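Local coordinates for protein methyl-accepting/DNA response regulator (PDB 3D6W) that probably binds DNA through its LytTR domain, the part present here, and probably acts as a response regulator in a phosphorelay, at residues A[43-46]-A[47-50]. Sequence-based numbering, arbitrary orientation.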
# COMPACT_ATOMS: atom_id res chain seq x y z
N LYS A 43 -26.24 6.55 4.79
CA LYS A 43 -27.45 5.82 5.11
C LYS A 43 -27.25 4.54 5.92
O LYS A 43 -28.19 4.03 6.51
CB LYS A 43 -28.25 5.53 3.82
CG LYS A 43 -27.51 4.69 2.75
CD LYS A 43 -28.47 4.25 1.66
CE LYS A 43 -27.90 3.11 0.87
NZ LYS A 43 -28.60 3.01 -0.44
N TYR A 44 -26.05 3.99 5.94
CA TYR A 44 -25.82 2.74 6.66
C TYR A 44 -25.66 2.99 8.13
O TYR A 44 -25.20 4.05 8.53
CB TYR A 44 -24.57 2.00 6.19
CG TYR A 44 -24.58 1.47 4.79
CD1 TYR A 44 -25.75 1.31 4.06
CD2 TYR A 44 -23.39 1.11 4.20
CE1 TYR A 44 -25.72 0.83 2.77
CE2 TYR A 44 -23.35 0.63 2.90
CZ TYR A 44 -24.51 0.49 2.20
OH TYR A 44 -24.43 0.02 0.92
N SER A 45 -26.00 1.99 8.92
CA SER A 45 -25.96 2.08 10.37
C SER A 45 -24.55 1.71 10.76
O SER A 45 -23.78 1.27 9.92
CB SER A 45 -26.98 1.11 11.00
OG SER A 45 -26.57 -0.23 10.80
N LEU A 46 -24.23 1.91 12.03
CA LEU A 46 -22.91 1.57 12.54
C LEU A 46 -22.71 0.07 12.53
O LEU A 46 -21.59 -0.45 12.38
CB LEU A 46 -22.73 2.13 13.95
CG LEU A 46 -22.55 3.64 14.10
CD1 LEU A 46 -22.07 3.91 15.48
CD2 LEU A 46 -21.59 4.28 13.05
N GLN A 47 -23.83 -0.64 12.65
CA GLN A 47 -23.80 -2.09 12.57
C GLN A 47 -23.39 -2.54 11.15
O GLN A 47 -22.53 -3.41 10.99
CB GLN A 47 -25.15 -2.67 13.01
CG GLN A 47 -25.10 -4.21 13.17
CD GLN A 47 -26.49 -4.85 13.32
OE1 GLN A 47 -26.62 -5.96 13.83
NE2 GLN A 47 -27.51 -4.17 12.85
N GLU A 48 -24.00 -1.92 10.13
CA GLU A 48 -23.64 -2.20 8.75
C GLU A 48 -22.20 -1.82 8.43
O GLU A 48 -21.46 -2.61 7.83
CB GLU A 48 -24.60 -1.52 7.79
CG GLU A 48 -25.98 -2.26 7.79
CD GLU A 48 -27.19 -1.46 7.27
OE1 GLU A 48 -27.19 -0.20 7.21
OE2 GLU A 48 -28.18 -2.15 6.95
N PHE A 49 -21.78 -0.64 8.83
CA PHE A 49 -20.38 -0.26 8.68
C PHE A 49 -19.41 -1.22 9.37
O PHE A 49 -18.32 -1.43 8.86
CB PHE A 49 -20.14 1.18 9.17
CG PHE A 49 -20.40 2.22 8.13
CD1 PHE A 49 -19.57 2.34 7.04
CD2 PHE A 49 -21.46 3.08 8.24
CE1 PHE A 49 -19.80 3.31 6.07
CE2 PHE A 49 -21.69 4.05 7.29
CZ PHE A 49 -20.85 4.17 6.20
N GLU A 50 -19.76 -1.79 10.51
CA GLU A 50 -18.86 -2.76 11.14
C GLU A 50 -18.58 -3.98 10.25
O GLU A 50 -17.51 -4.58 10.32
CB GLU A 50 -19.43 -3.26 12.46
CG GLU A 50 -19.20 -2.35 13.62
CD GLU A 50 -19.47 -3.07 14.93
OE1 GLU A 50 -20.62 -2.96 15.40
OE2 GLU A 50 -18.53 -3.74 15.47
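Gln47 opens the run by laying its CB against the hydroxyl of Ser45, 3.6 Å from Ser45 OG, while the rest of its extended chain leads off the helix. Glu48 follows and completes a capping box with Ser45, the N-cap residue. In one direction Glu48 N donates to Ser45 OG at 3.1 Å, a nearly straight bond made possible by chi1 of Ser45 (69°), which places OG between its own N and carbonyl carbon. In the other, CG of Glu48 stands beside its own backbone N, anti to the carbonyl carbon, which leads the extended chain back along the N-terminal side, where Ser45 N donates to Glu48 OE1 at 3.0 Å, meeting the carboxylate on its anti side and 26° out of its plane. Two backbone N-H groups at the start of the helix thus receive side-chain acceptors, and the carboxylate, lying near the helix N-terminus, is probably favoured in its charged form. Glu48 OE1 also rests 3.6 Å from Tyr44 CB, with the tyrosine side chain crossing the glutamate at about a right angle.

Phe49 N donates to Ser45 O at 3.0 Å, an i to i-4 bond that closes the first turn of the helix. The Phe49 ring turns a face to the edge of Tyr44 in a T-shaped pair, centroids 5.8 Å apart and planes at 61°, and Phe49 CE2 packs 3.7 Å from Tyr44 CB. Glu50 N continues the helical pattern to Leu46 O, 2.9 Å away, while its carboxylate forms a salt bridge with Arg60.

Helix 46-52 is thus capped by the last residue of the short loop that follows strand 39-42. Its inner face, Leu46 and Phe49, packs on Leu24, Thr31 and Ile66 of the five-stranded antiparallel sheet, and His42 adds an edge-to-face ring contact with Phe49 at the end of strand 39-42.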